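Long-range contacts in similar to N-acetyltransferase (Staphylococcus aureus subsp. aureus, PDB 4MBU), which probably transfers the acetyl group of acetyl-coenzyme A to an amine substrate, as other Gcn5-related N-acetyltransferases do: residues A8-L13 against A43-K48; D12-L17 against Q36-R41; K139-L144 against F159-L164. All coordinates share one frame; numbering follows the deposited sequence.

Contact 1 (A8-L13 against A43-K48); sequences AKKEDL and AWFETK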
loop_
_atom_site.group_PDB
_atom_site.type_symbol
_atom_site.label_atom_id
_atom_site.label_comp_id
_atom_site.label_asym_id
_atom_site.label_seq_id
_atom_site.Cartn_x
_atom_site.Cartn_y
_atom_site.Cartn_z
ATOM N N ALA A 8 -32.067 -6.966 3.324
ATOM C CA ALA A 8 -32.634 -5.984 4.231
ATOM C C ALA A 8 -34.081 -5.732 3.850
ATOM O O ALA A 8 -34.462 -5.896 2.682
ATOM C CB ALA A 8 -31.847 -4.694 4.165
ATOM N N LYS A 9 -34.867 -5.305 4.836
ATOM C CA LYS A 9 -36.261 -4.923 4.646
ATOM C C LYS A 9 -36.470 -3.525 5.251
ATOM O O LYS A 9 -35.603 -3.031 5.981
ATOM C CB LYS A 9 -37.177 -5.936 5.343
ATOM C CG LYS A 9 -36.911 -7.403 4.998
ATOM C CD LYS A 9 -37.629 -7.836 3.720
ATOM C CE LYS A 9 -39.129 -8.007 3.936
ATOM N NZ LYS A 9 -39.471 -9.072 4.921
ATOM N N LYS A 10 -37.613 -2.898 4.971
ATOM C CA LYS A 10 -37.896 -1.552 5.483
ATOM C C LYS A 10 -37.769 -1.468 7.008
ATOM O O LYS A 10 -37.217 -0.508 7.557
ATOM C CB LYS A 10 -39.294 -1.101 5.051
ATOM C CG LYS A 10 -39.396 -0.603 3.620
ATOM C CD LYS A 10 -40.844 -0.246 3.271
ATOM C CE LYS A 10 -40.981 0.287 1.838
ATOM N NZ LYS A 10 -40.738 -0.738 0.771
ATOM N N GLU A 11 -38.261 -2.498 7.686
ATOM C CA GLU A 11 -38.218 -2.564 9.146
ATOM C C GLU A 11 -36.793 -2.602 9.710
ATOM O O GLU A 11 -36.602 -2.486 10.922
ATOM C CB GLU A 11 -39.023 -3.765 9.669
ATOM C CG GLU A 11 -39.327 -4.849 8.629
ATOM C CD GLU A 11 -40.472 -4.477 7.693
ATOM O OE1 GLU A 11 -40.408 -4.845 6.499
ATOM O OE2 GLU A 11 -41.436 -3.820 8.152
ATOM N N ASP A 12 -35.800 -2.753 8.835
ATOM C CA ASP A 12 -34.405 -2.750 9.263
ATOM C C ASP A 12 -33.806 -1.333 9.283
ATOM O O ASP A 12 -32.803 -1.081 9.960
ATOM C CB ASP A 12 -33.575 -3.646 8.337
ATOM C CG ASP A 12 -34.022 -5.098 8.361
ATOM O OD1 ASP A 12 -34.489 -5.575 9.418
ATOM O OD2 ASP A 12 -33.895 -5.767 7.312
ATOM N N LEU A 13 -34.440 -0.417 8.552
ATOM C CA LEU A 13 -33.830 0.882 8.250
ATOM C C LEU A 13 -33.368 1.674 9.482
ATOM O O LEU A 13 -32.252 2.215 9.508
ATOM C CB LEU A 13 -34.741 1.717 7.338
ATOM C CG LEU A 13 -34.893 1.143 5.925
ATOM C CD1 LEU A 13 -35.788 2.007 5.064
ATOM C CD2 LEU A 13 -33.539 0.976 5.237
ATOM N N ALA A 43 -35.411 6.885 1.287
ATOM C CA ALA A 43 -35.259 7.189 -0.136
ATOM C C ALA A 43 -34.134 6.341 -0.739
ATOM O O ALA A 43 -34.243 5.845 -1.866
ATOM C CB ALA A 43 -34.980 8.672 -0.341
ATOM N N TRP A 44 -33.051 6.193 0.022
ATOM C CA TRP A 44 -31.920 5.351 -0.366
ATOM C C TRP A 44 -32.379 3.910 -0.610
ATOM O O TRP A 44 -32.087 3.322 -1.653
ATOM C CB TRP A 44 -30.836 5.427 0.718
ATOM C CG TRP A 44 -29.705 4.427 0.614
ATOM C CD1 TRP A 44 -28.519 4.577 -0.060
ATOM C CD2 TRP A 44 -29.641 3.143 1.248
ATOM N NE1 TRP A 44 -27.730 3.460 0.114
ATOM C CE2 TRP A 44 -28.400 2.564 0.909
ATOM C CE3 TRP A 44 -30.522 2.421 2.060
ATOM C CZ2 TRP A 44 -28.020 1.300 1.355
ATOM C CZ3 TRP A 44 -30.140 1.171 2.509
ATOM C CH2 TRP A 44 -28.902 0.621 2.155
ATOM N N PHE A 45 -33.125 3.364 0.345
ATOM C CA PHE A 45 -33.675 2.012 0.246
ATOM C C PHE A 45 -34.595 1.836 -0.967
ATOM O O PHE A 45 -34.497 0.841 -1.700
ATOM C CB PHE A 45 -34.425 1.652 1.532
ATOM C CG PHE A 45 -35.020 0.271 1.525
ATOM C CD1 PHE A 45 -34.247 -0.831 1.853
ATOM C CD2 PHE A 45 -36.356 0.075 1.212
ATOM C CE1 PHE A 45 -34.789 -2.109 1.860
ATOM C CE2 PHE A 45 -36.903 -1.198 1.217
ATOM C CZ PHE A 45 -36.115 -2.291 1.539
ATOM N N GLU A 46 -35.485 2.799 -1.179
ATOM C CA GLU A 46 -36.421 2.724 -2.299
ATOM C C GLU A 46 -35.670 2.780 -3.625
ATOM O O GLU A 46 -35.989 2.046 -4.562
ATOM C CB GLU A 46 -37.461 3.847 -2.218
ATOM C CG GLU A 46 -38.494 3.680 -1.104
ATOM C CD GLU A 46 -39.515 4.811 -1.080
ATOM O OE1 GLU A 46 -39.463 5.683 -1.976
ATOM O OE2 GLU A 46 -40.369 4.826 -0.167
ATOM N N THR A 47 -34.664 3.646 -3.687
ATOM C CA THR A 47 -33.808 3.767 -4.868
ATOM C C THR A 47 -33.046 2.468 -5.170
ATOM O O THR A 47 -32.979 2.030 -6.329
ATOM C CB THR A 47 -32.817 4.929 -4.701
ATOM O OG1 THR A 47 -33.550 6.156 -4.609
ATOM C CG2 THR A 47 -31.850 5.000 -5.877
ATOM N N LYS A 48 -32.474 1.859 -4.132
ATOM C CA LYS A 48 -31.796 0.567 -4.275
ATOM C C LYS A 48 -32.783 -0.486 -4.770
ATOM O O LYS A 48 -32.428 -1.348 -5.572
ATOM C CB LYS A 48 -31.181 0.121 -2.938
ATOM C CG LYS A 48 -29.924 0.889 -2.516
ATOM C CD LYS A 48 -28.679 0.147 -2.947
ATOM C CE LYS A 48 -27.413 0.969 -2.748
ATOM N NZ LYS A 48 -26.257 0.258 -3.390
#

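Contact 2 (D12-L17 against Q36-R41); sequences DLNAIL and QTIDER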
loop_
_atom_site.group_PDB
_atom_site.type_symbol
_atom_site.label_atom_id
_atom_site.label_comp_id
_atom_site.label_asym_id
_atom_site.label_seq_id
_atom_site.Cartn_x
_atom_site.Cartn_y
_atom_site.Cartn_z
ATOM N N ASP A 12 -35.800 -2.753 8.835
ATOM C CA ASP A 12 -34.405 -2.750 9.263
ATOM C C ASP A 12 -33.806 -1.333 9.283
ATOM O O ASP A 12 -32.803 -1.081 9.960
ATOM C CB ASP A 12 -33.575 -3.646 8.337
ATOM C CG ASP A 12 -34.022 -5.098 8.361
ATOM O OD1 ASP A 12 -34.489 -5.575 9.418
ATOM O OD2 ASP A 12 -33.895 -5.767 7.312
ATOM N N LEU A 13 -34.440 -0.417 8.552
ATOM C CA LEU A 13 -33.830 0.882 8.250
ATOM C C LEU A 13 -33.368 1.674 9.482
ATOM O O LEU A 13 -32.252 2.215 9.508
ATOM C CB LEU A 13 -34.741 1.717 7.338
ATOM C CG LEU A 13 -34.893 1.143 5.925
ATOM C CD1 LEU A 13 -35.788 2.007 5.064
ATOM C CD2 LEU A 13 -33.539 0.976 5.237
ATOM N N ASN A 14 -34.197 1.712 10.518
ATOM C CA ASN A 14 -33.818 2.441 11.724
ATOM C C ASN A 14 -32.491 1.925 12.266
ATOM O O ASN A 14 -31.563 2.715 12.489
ATOM C CB ASN A 14 -34.922 2.389 12.777
ATOM C CG ASN A 14 -36.079 3.306 12.438
ATOM O OD1 ASN A 14 -37.107 2.864 11.930
ATOM N ND2 ASN A 14 -35.907 4.595 12.702
ATOM N N ALA A 15 -32.376 0.599 12.392
ATOM C CA ALA A 15 -31.133 -0.011 12.872
ATOM C C ALA A 15 -30.010 0.398 11.934
ATOM O O ALA A 15 -28.962 0.904 12.365
ATOM C CB ALA A 15 -31.268 -1.523 12.915
ATOM N N ILE A 16 -30.271 0.252 10.635
ATOM C CA ILE A 16 -29.267 0.583 9.627
ATOM C C ILE A 16 -28.856 2.034 9.830
ATOM O O ILE A 16 -27.657 2.341 9.929
ATOM C CB ILE A 16 -29.776 0.300 8.186
ATOM C CG1 ILE A 16 -29.709 -1.209 7.904
ATOM C CG2 ILE A 16 -28.961 1.070 7.145
ATOM C CD1 ILE A 16 -30.462 -1.664 6.655
ATOM N N LEU A 17 -29.848 2.909 9.992
ATOM C CA LEU A 17 -29.555 4.336 10.126
ATOM C C LEU A 17 -28.576 4.552 11.274
ATOM O O LEU A 17 -27.543 5.213 11.101
ATOM C CB LEU A 17 -30.837 5.148 10.337
ATOM C CG LEU A 17 -30.676 6.672 10.428
ATOM C CD1 LEU A 17 -30.122 7.236 9.153
ATOM C CD2 LEU A 17 -31.996 7.342 10.757
ATOM N N GLN A 36 -27.289 11.338 8.844
ATOM C CA GLN A 36 -28.318 11.156 7.831
ATOM C C GLN A 36 -29.677 11.098 8.527
ATOM O O GLN A 36 -29.769 10.689 9.687
ATOM C CB GLN A 36 -28.061 9.846 7.078
ATOM C CG GLN A 36 -28.962 9.598 5.874
ATOM C CD GLN A 36 -28.644 8.292 5.167
ATOM O OE1 GLN A 36 -28.534 7.240 5.800
ATOM N NE2 GLN A 36 -28.494 8.354 3.846
ATOM N N THR A 37 -30.728 11.515 7.830
ATOM C CA THR A 37 -32.082 11.453 8.385
ATOM C C THR A 37 -32.775 10.157 7.965
ATOM O O THR A 37 -32.332 9.475 7.037
ATOM C CB THR A 37 -32.942 12.653 7.944
ATOM O OG1 THR A 37 -33.145 12.600 6.526
ATOM C CG2 THR A 37 -32.268 13.971 8.320
ATOM N N ILE A 38 -33.870 9.822 8.637
ATOM C CA ILE A 38 -34.581 8.586 8.321
ATOM C C ILE A 38 -35.250 8.629 6.935
ATOM O O ILE A 38 -35.343 7.605 6.252
ATOM C CB ILE A 38 -35.577 8.210 9.443
ATOM C CG1 ILE A 38 -36.325 6.911 9.108
ATOM C CG2 ILE A 38 -36.526 9.375 9.727
ATOM C CD1 ILE A 38 -35.428 5.681 9.095
ATOM N N ASP A 39 -35.680 9.816 6.507
ATOM C CA ASP A 39 -36.269 9.976 5.176
ATOM C C ASP A 39 -35.230 9.781 4.070
ATOM O O ASP A 39 -35.522 9.199 3.022
ATOM C CB ASP A 39 -36.921 11.356 5.026
ATOM C CG ASP A 39 -38.084 11.567 5.982
ATOM O OD1 ASP A 39 -38.595 10.573 6.543
ATOM O OD2 ASP A 39 -38.489 12.739 6.160
ATOM N N GLU A 40 -34.024 10.290 4.304
ATOM C CA GLU A 40 -32.926 10.103 3.365
ATOM C C GLU A 40 -32.606 8.615 3.235
ATOM O O GLU A 40 -32.409 8.100 2.130
ATOM C CB GLU A 40 -31.695 10.904 3.815
ATOM C CG GLU A 40 -31.794 12.399 3.513
ATOM C CD GLU A 40 -30.840 13.245 4.340
ATOM O OE1 GLU A 40 -30.371 12.767 5.392
ATOM O OE2 GLU A 40 -30.567 14.398 3.939
ATOM N N ARG A 41 -32.591 7.924 4.369
ATOM C CA ARG A 41 -32.313 6.494 4.381
ATOM C C ARG A 41 -33.424 5.697 3.670
ATOM O O ARG A 41 -33.142 4.749 2.921
ATOM C CB ARG A 41 -32.080 6.016 5.819
ATOM C CG ARG A 41 -31.771 4.536 5.976
ATOM C CD ARG A 41 -30.628 4.058 5.083
ATOM N NE ARG A 41 -29.362 4.758 5.298
ATOM C CZ ARG A 41 -28.187 4.331 4.836
ATOM N NH1 ARG A 41 -28.115 3.201 4.146
ATOM N NH2 ARG A 41 -27.081 5.032 5.059
#

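Contact 3 (K139-L144 against F159-L164); sequences KHAGTL and FYELDL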
loop_
_atom_site.group_PDB
_atom_site.type_symbol
_atom_site.label_atom_id
_atom_site.label_comp_id
_atom_site.label_asym_id
_atom_site.label_seq_id
_atom_site.Cartn_x
_atom_site.Cartn_y
_atom_site.Cartn_z
ATOM N N LYS A 139 -6.783 -6.653 -4.581
ATOM C CA LYS A 139 -5.451 -6.061 -4.766
ATOM C C LYS A 139 -5.496 -4.550 -4.561
ATOM O O LYS A 139 -6.392 -3.867 -5.075
ATOM C CB LYS A 139 -4.945 -6.308 -6.197
ATOM C CG LYS A 139 -5.087 -7.736 -6.688
ATOM C CD LYS A 139 -4.267 -8.662 -5.837
ATOM C CE LYS A 139 -4.170 -10.042 -6.463
ATOM N NZ LYS A 139 -3.445 -10.951 -5.528
ATOM N N HIS A 140 -4.520 -4.008 -3.842
ATOM C CA HIS A 140 -4.426 -2.555 -3.714
ATOM C C HIS A 140 -4.099 -1.973 -5.088
ATOM O O HIS A 140 -3.038 -2.257 -5.665
ATOM C CB HIS A 140 -3.357 -2.168 -2.703
ATOM C CG HIS A 140 -3.340 -0.712 -2.362
ATOM N ND1 HIS A 140 -2.309 -0.115 -1.678
ATOM C CD2 HIS A 140 -4.241 0.269 -2.622
ATOM C CE1 HIS A 140 -2.557 1.171 -1.531
ATOM N NE2 HIS A 140 -3.718 1.437 -2.089
ATOM N N ALA A 141 -5.017 -1.168 -5.617
ATOM C CA ALA A 141 -4.890 -0.655 -6.983
ATOM C C ALA A 141 -4.350 0.764 -6.995
ATOM O O ALA A 141 -3.891 1.248 -8.028
ATOM C CB ALA A 141 -6.236 -0.721 -7.712
ATOM N N GLY A 142 -4.404 1.438 -5.849
ATOM C CA GLY A 142 -3.838 2.772 -5.758
ATOM C C GLY A 142 -4.284 3.521 -4.524
ATOM O O GLY A 142 -5.120 3.027 -3.762
ATOM N N THR A 143 -3.725 4.714 -4.334
ATOM C CA THR A 143 -4.070 5.569 -3.202
ATOM C C THR A 143 -4.113 7.041 -3.610
ATOM O O THR A 143 -3.115 7.599 -4.058
ATOM C CB THR A 143 -3.050 5.424 -2.066
ATOM O OG1 THR A 143 -3.019 4.062 -1.628
ATOM C CG2 THR A 143 -3.428 6.327 -0.880
ATOM N N LEU A 144 -5.268 7.670 -3.450
ATOM C CA LEU A 144 -5.393 9.091 -3.739
ATOM C C LEU A 144 -5.176 9.849 -2.441
ATOM O O LEU A 144 -5.938 9.698 -1.483
ATOM C CB LEU A 144 -6.757 9.399 -4.332
ATOM C CG LEU A 144 -6.994 8.862 -5.742
ATOM C CD1 LEU A 144 -8.455 8.752 -5.984
ATOM C CD2 LEU A 144 -6.403 9.807 -6.748
ATOM N N PHE A 159 -7.852 2.421 -3.054
ATOM C CA PHE A 159 -8.769 1.604 -3.834
ATOM C C PHE A 159 -8.277 0.167 -3.815
ATOM O O PHE A 159 -7.107 -0.100 -4.095
ATOM C CB PHE A 159 -8.819 2.096 -5.277
ATOM C CG PHE A 159 -9.694 3.295 -5.486
ATOM C CD1 PHE A 159 -9.243 4.362 -6.238
ATOM C CD2 PHE A 159 -10.975 3.343 -4.970
ATOM C CE1 PHE A 159 -10.040 5.466 -6.453
ATOM C CE2 PHE A 159 -11.780 4.456 -5.180
ATOM C CZ PHE A 159 -11.311 5.511 -5.924
ATOM N N TYR A 160 -9.171 -0.755 -3.480
ATOM C CA TYR A 160 -8.867 -2.177 -3.559
ATOM C C TYR A 160 -9.803 -2.797 -4.568
ATOM O O TYR A 160 -10.968 -2.408 -4.665
ATOM C CB TYR A 160 -8.990 -2.851 -2.187
ATOM C CG TYR A 160 -7.809 -2.538 -1.295
ATOM C CD1 TYR A 160 -6.791 -3.471 -1.093
ATOM C CD2 TYR A 160 -7.693 -1.300 -0.684
ATOM C CE1 TYR A 160 -5.702 -3.168 -0.301
ATOM C CE2 TYR A 160 -6.613 -0.994 0.115
ATOM C CZ TYR A 160 -5.621 -1.931 0.296
ATOM O OH TYR A 160 -4.541 -1.630 1.092
ATOM N N GLU A 161 -9.294 -3.731 -5.361
ATOM C CA GLU A 161 -10.159 -4.325 -6.373
ATOM C C GLU A 161 -10.044 -5.834 -6.450
ATOM O O GLU A 161 -8.961 -6.410 -6.275
ATOM C CB GLU A 161 -9.962 -3.675 -7.754
ATOM C CG GLU A 161 -8.658 -3.993 -8.453
ATOM C CD GLU A 161 -8.590 -3.388 -9.851
ATOM O OE1 GLU A 161 -7.551 -2.784 -10.181
ATOM O OE2 GLU A 161 -9.564 -3.529 -10.625
ATOM N N LEU A 162 -11.190 -6.458 -6.696
ATOM C CA LEU A 162 -11.274 -7.887 -6.957
ATOM C C LEU A 162 -11.766 -8.132 -8.372
ATOM O O LEU A 162 -12.826 -7.606 -8.777
ATOM C CB LEU A 162 -12.241 -8.535 -5.972
ATOM C CG LEU A 162 -12.545 -10.022 -6.133
ATOM C CD1 LEU A 162 -11.292 -10.869 -5.870
ATOM C CD2 LEU A 162 -13.669 -10.415 -5.187
ATOM N N ASP A 163 -10.988 -8.919 -9.119
ATOM C CA ASP A 163 -11.425 -9.457 -10.404
ATOM C C ASP A 163 -12.352 -10.634 -10.140
ATOM O O ASP A 163 -11.915 -11.690 -9.659
ATOM C CB ASP A 163 -10.238 -9.945 -11.241
ATOM C CG ASP A 163 -10.643 -10.308 -12.675
ATOM O OD1 ASP A 163 -11.863 -10.400 -12.963
ATOM O OD2 ASP A 163 -9.748 -10.491 -13.525
ATOM N N LEU A 164 -13.631 -10.452 -10.463
ATOM C CA LEU A 164 -14.644 -11.473 -10.220
ATOM C C LEU A 164 -14.629 -12.648 -11.224
ATOM O O LEU A 164 -15.353 -13.633 -11.033
ATOM C CB LEU A 164 -16.027 -10.824 -10.201
ATOM C CG LEU A 164 -16.216 -9.699 -9.192
ATOM C CD1 LEU A 164 -17.533 -9.017 -9.449
ATOM C CD2 LEU A 164 -16.184 -10.266 -7.799
#

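Contact 1 (A8-L13 against A43-K48)
F45 pushes its phenyl ring between L13 and the backbone of A8-K10, and it gives up more surface to this contact than any other residue. CG lies anti to the backbone N (chi1 -180°), which directs the ring from helix 38-50 toward the turn. The buried part lies at the root of that side chain, where both methyls of L13 close in: CD1 stands 3.8 Å and CD2 3.9 Å from F45 CB, the two side chains crossing at about a right angle. Farther out the ring meets main chain. A8 O approaches its edge, near the plane, 3.9 Å from F45 CE1, while K10 N comes within 3.8 Å of F45 CZ.

In the GNAT fold this turn links the first strand, 3-7, to the first helix, and F45 belongs to the second helix; I55 of strand 55-60 packs against A8, W44 and F45. The turn is braced internally, since K9 N donates to D12 OD2 over 2.7 Å (159° at the hydrogen) from above the carboxylate plane, and OD1 of the same aspartate forms a salt bridge with R6.

The solvent side is carried by one exposed side chain: K10 CG still comes to 3.5 Å from F45 CE2, obliquely to the ring, but beyond it the contact thins out. A bend at chi4 (69°) leaves K10 NZ at the ring edge, not over its face. At 5.7 Å from E46 OE2, NZ may feel a weak attraction but makes no salt bridge there.

Contact 2 (D12-L17 against Q36-R41)
The paired helices that follow the first strand of the GNAT fold meet here, with L17 of helix 13-26 laid against the start of helix 38-50 and the residues just before it. L17 CD1 comes 3.5 Å from Q36 O, and its other methyl, CD2, packs 3.9 Å from I38 CB. The helix start is closed by a capping box: T37 N donates to E40 OE1 at 2.8 Å, nearly straight at 171°, and E40 N returns a weak bond of 3.3 Å to T37 OG1.

Deeper in, R41 bends at chi2 (52°) and chi3 (58°), curling its guanidinium back toward Q36. NE and NH2 converge side-on on the single atom Q36 OE1, each at 2.7 Å; both bonds are bent, as sharing one acceptor requires, but together they should limit rotation of both groups. I16 then covers one face of the guanidinium with CG2, 3.8 Å from R41 NH1. L13 CD2 touches the aliphatic CG of R41, and toward solvent I38 CD1 lies 3.8 Å from N14 ND2.

Y20 and W44 add cation-pi contacts to R41. Beneath the helix pair, I16 and R41 both pack on F67 of strand 63-72, and I16 also reaches V57 of strand 55-60.

Contact 3 (K139-L144 against F159-L164)
H140 holds CG anti to its backbone N (chi1 -171°), whereas Y160 holds CG anti to its carbonyl carbon (chi1 -76°), and together these rotations lay the two rings on each other. They form an offset stack with planes 10° apart and centroids separated by 4.6 Å. H140 CA adds a CH-pi contact over the tyrosine face, 4.0 Å from the ring centroid. At the imidazole edge F159 O approaches CD2 of H140 to 3.2 Å, and NE2 makes weak bonds to G142 O and T143 OG1. ND1 binds cadmium, as does ND1 of H140 from the third subunit.

The strands form the antiparallel hairpin 139-150/153-163 of the GNAT sheet, interrupted by a classic beta bulge in which A141 and G142 both face F159. A141 N donates to F159 O at 2.8 Å, and F159 N to G142 O at 2.9 Å. Regular pairing appears at K139 and E161, which exchange two backbone bonds.

On the face bearing F159 and E161, L144 CD1 packs 3.7 Å from F159 CE1. A141 CB lies 3.5 Å from E161 OE1, an oxygen that accepts from T145 N of the second subunit; A141 and T143 also make backbone hydrogen bonds to that subunit.

Contacts 1 and 2 form one continuous packing layer: their centres are 8 Å apart, they share L13, and A8 CB of the first lies 4.2 Å from I16 CD1 of the second. L13 bridges them, meeting F45 in one and R41 in the other, four residues, about one turn, apart on helix 38-50. Contact 3 sits across the chain's centre, its own centre about 28 Å from that of contact 1 and 29 Å from that of contact 2. It alone ligates cadmium directly, through H140; the side chain of K9 stays about 7 Å from a bound cadmium ion. In GNAT relatives acetyl-coenzyme A binds where the fourth and fifth strands splay apart, here probably 82-89 and 117-123, neither included in these contacts.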